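Local atomic coordinates of phthiocerol synthesis polyketide synthase type I PpsC (Mycobacterium tuberculosis, PDB entry 7AHB), a protein that probably loads extender units onto the acyl carrier protein through this acyltransferase domain, for the polyketide synthase assembly of mycobacterial phthiocerol. Residues Leu181-Thr186 / Arg205-Ser210. Residues are numbered along the deposited sequence; the frame is centred on the assembly and turned at random.
Sequences LDAEAT and RQTVIS
In both T186 and T207 the first torsion (chi1 -64° and -52°) places OG1 beside the backbone N and CG2 opposite that nitrogen, and the two side chains meet tip to tip between helix 183-189 and strand 207-211. Each hydroxyl then serves a different carbonyl of the two residues that lead into the helix. T207 OG1 donates to L181 O at 2.8 Å, approaching tilted from the carbonyl plane, whereas T186 OG1 reaches back one turn to D182 O at 2.9 Å, from above the plane of the D182 carbonyl. D182 O also accepts a bond from T186 N, which arrives from the other face, so two bonds grip one oxygen. The setting is a ferredoxin-like beta-alpha-beta-beta-alpha-beta unit, as in the small subdomain of related acyltransferases; strand 207-211 runs between strands 197-201 and 175-179, and helix 213-225 touches I209 and L181. Methyl packing lies beside the polar contact: T186 CG2 lies 3.8 Å from T207 CG2 and presses on I209 CG2 at 3.4 Å, tighter than usual for two carbons. At the helix start D182 is the N-cap, its OD1 taking A185 N at 2.7 Å in a nearly straight bond (163°).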
ATOM      1  N   LEU A 181       2.736  -1.130 -20.150  1.00 20.79           N
ATOM      2  CA  LEU A 181       4.004  -1.609 -20.676  1.00 20.76           C
ATOM      3  C   LEU A 181       4.676  -2.459 -19.613  1.00 21.59           C
ATOM      4  O   LEU A 181       4.495  -2.223 -18.417  1.00 18.68           O
ATOM      5  CB  LEU A 181       4.932  -0.462 -21.062  1.00 21.06           C
ATOM      6  CG  LEU A 181       4.463   0.472 -22.178  1.00 22.54           C
ATOM      7  CD1 LEU A 181       5.379   1.693 -22.264  1.00 22.55           C
ATOM      8  CD2 LEU A 181       4.384  -0.265 -23.488  1.00 22.82           C
ATOM      9  N   ASP A 182       5.457  -3.453 -20.056  1.00 19.80           N
ATOM     10  CA  ASP A 182       6.250  -4.247 -19.131  1.00 19.61           C
ATOM     11  C   ASP A 182       7.473  -3.436 -18.725  1.00 18.88           C
ATOM     12  O   ASP A 182       7.672  -2.300 -19.168  1.00 20.73           O
ATOM     13  CB  ASP A 182       6.594  -5.610 -19.740  1.00 19.81           C
ATOM     14  CG  ASP A 182       7.535  -5.536 -20.943  1.00 20.53           C
ATOM     15  OD1 ASP A 182       8.249  -4.537 -21.134  1.00 20.12           O
ATOM     16  OD2 ASP A 182       7.591  -6.551 -21.682  1.00 21.43           O
ATOM     17  N   ALA A 183       8.288  -4.006 -17.844  1.00 17.65           N
ATOM     18  CA  ALA A 183       9.386  -3.247 -17.266  1.00 17.14           C
ATOM     19  C   ALA A 183      10.406  -2.837 -18.318  1.00 19.56           C
ATOM     20  O   ALA A 183      10.877  -1.703 -18.297  1.00 17.53           O
ATOM     21  CB  ALA A 183      10.077  -4.055 -16.167  1.00 17.30           C
ATOM     22  N   GLU A 184      10.809  -3.758 -19.209  1.00 18.35           N
ATOM     23  CA  GLU A 184      11.870  -3.429 -20.158  1.00 19.65           C
ATOM     24  C   GLU A 184      11.373  -2.456 -21.225  1.00 19.62           C
ATOM     25  O   GLU A 184      12.136  -1.606 -21.701  1.00 19.95           O
ATOM     26  CB  GLU A 184      12.437  -4.701 -20.806  1.00 19.67           C
ATOM     27  CG  GLU A 184      11.496  -5.554 -21.579  1.00 20.40           C
ATOM     28  CD  GLU A 184      12.212  -6.786 -22.195  1.00 24.43           C
ATOM     29  OE1 GLU A 184      13.460  -6.893 -22.036  1.00 24.92           O
ATOM     30  OE2 GLU A 184      11.546  -7.650 -22.832  1.00 23.00           O
ATOM     31  N   ALA A 185      10.111  -2.581 -21.629  1.00 19.98           N
ATOM     32  CA  ALA A 185       9.537  -1.584 -22.533  1.00 21.08           C
ATOM     33  C   ALA A 185       9.489  -0.209 -21.872  1.00 20.15           C
ATOM     34  O   ALA A 185       9.751   0.812 -22.522  1.00 20.72           O
ATOM     35  CB  ALA A 185       8.138  -2.006 -22.976  1.00 21.55           C
ATOM     36  N   THR A 186       9.227  -0.174 -20.556  1.00 19.16           N
ATOM     37  CA  THR A 186       9.207   1.090 -19.829  1.00 18.71           C
ATOM     38  C   THR A 186      10.613   1.681 -19.755  1.00 18.66           C
ATOM     39  O   THR A 186      10.809   2.882 -19.966  1.00 19.01           O
ATOM     40  CB  THR A 186       8.630   0.883 -18.421  1.00 17.74           C
ATOM     41  OG1 THR A 186       7.258   0.461 -18.498  1.00 17.96           O
ATOM     42  CG2 THR A 186       8.740   2.147 -17.614  1.00 17.34           C
ATOM     43  N   ARG A 205       2.604  -6.850 -17.038  1.00 39.29           N
ATOM     44  CA  ARG A 205       2.005  -6.076 -18.114  1.00 41.56           C
ATOM     45  C   ARG A 205       1.876  -4.591 -17.829  1.00 38.10           C
ATOM     46  O   ARG A 205       1.589  -3.833 -18.759  1.00 37.42           O
ATOM     47  CB  ARG A 205       0.607  -6.622 -18.447  1.00 40.90           C
ATOM     48  CG  ARG A 205       0.613  -7.727 -19.480  1.00 44.31           C
ATOM     49  CD  ARG A 205      -0.657  -8.589 -19.392  1.00 46.02           C
ATOM     50  NE  ARG A 205      -0.588  -9.535 -18.267  1.00 45.51           N
ATOM     51  CZ  ARG A 205       0.168 -10.642 -18.264  1.00 44.94           C
ATOM     52  NH1 ARG A 205       0.169 -11.450 -17.199  1.00 42.45           N
ATOM     53  NH2 ARG A 205       0.941 -10.934 -19.322  1.00 45.60           N
ATOM     54  N   GLN A 206       2.077  -4.158 -16.594  1.00 24.95           N
ATOM     55  CA  GLN A 206       1.938  -2.760 -16.218  1.00 23.15           C
ATOM     56  C   GLN A 206       3.117  -2.312 -15.371  1.00 21.55           C
ATOM     57  O   GLN A 206       3.614  -3.060 -14.525  1.00 23.39           O
ATOM     58  CB  GLN A 206       0.645  -2.525 -15.433  1.00 25.19           C
ATOM     59  CG  GLN A 206      -0.630  -2.646 -16.281  1.00 26.21           C
ATOM     60  CD  GLN A 206      -1.877  -2.298 -15.483  1.00 26.62           C
ATOM     61  OE1 GLN A 206      -2.101  -2.833 -14.394  1.00 25.77           O
ATOM     62  NE2 GLN A 206      -2.685  -1.389 -16.016  1.00 27.70           N
ATOM     63  N   THR A 207       3.526  -1.063 -15.570  1.00 17.82           N
ATOM     64  CA  THR A 207       4.657  -0.470 -14.876  1.00 16.16           C
ATOM     65  C   THR A 207       4.305   0.976 -14.568  1.00 16.74           C
ATOM     66  O   THR A 207       3.625   1.632 -15.351  1.00 16.86           O
ATOM     67  CB  THR A 207       5.941  -0.527 -15.743  1.00 16.83           C
ATOM     68  OG1 THR A 207       6.183  -1.872 -16.213  1.00 16.67           O
ATOM     69  CG2 THR A 207       7.128  -0.041 -14.980  1.00 15.87           C
ATOM     70  N   VAL A 208       4.793   1.477 -13.444  1.00 15.36           N
ATOM     71  CA  VAL A 208       4.549   2.853 -13.028  1.00 19.56           C
ATOM     72  C   VAL A 208       5.852   3.621 -13.164  1.00 17.70           C
ATOM     73  O   VAL A 208       6.907   3.144 -12.724  1.00 14.83           O
ATOM     74  CB  VAL A 208       4.012   2.938 -11.584  1.00 15.65           C
ATOM     75  CG1 VAL A 208       3.820   4.408 -11.194  1.00 19.39           C
ATOM     76  CG2 VAL A 208       2.705   2.181 -11.463  1.00 17.33           C
ATOM     77  N   ILE A 209       5.773   4.807 -13.769  1.00 16.30           N
ATOM     78  CA  ILE A 209       6.895   5.721 -13.870  1.00 16.11           C
ATOM     79  C   ILE A 209       6.657   6.895 -12.927  1.00 18.70           C
ATOM     80  O   ILE A 209       5.520   7.244 -12.568  1.00 16.15           O
ATOM     81  CB  ILE A 209       7.119   6.210 -15.316  1.00 17.08           C
ATOM     82  CG1 ILE A 209       5.856   6.881 -15.863  1.00 17.87           C
ATOM     83  CG2 ILE A 209       7.567   5.063 -16.194  1.00 19.04           C
ATOM     84  CD1 ILE A 209       6.077   7.580 -17.258  1.00 19.04           C
ATOM     85  N   SER A 210       7.750   7.530 -12.540  1.00 16.02           N
ATOM     86  CA  SER A 210       7.686   8.575 -11.538  1.00 17.29           C
ATOM     87  C   SER A 210       8.631   9.691 -11.938  1.00 16.76           C
ATOM     88  O   SER A 210       9.720   9.423 -12.439  1.00 16.90           O
ATOM     89  CB  SER A 210       8.055   8.024 -10.135  1.00 15.14           C
ATOM     90  OG  SER A 210       8.052   9.071  -9.201  1.00 15.27           O
TER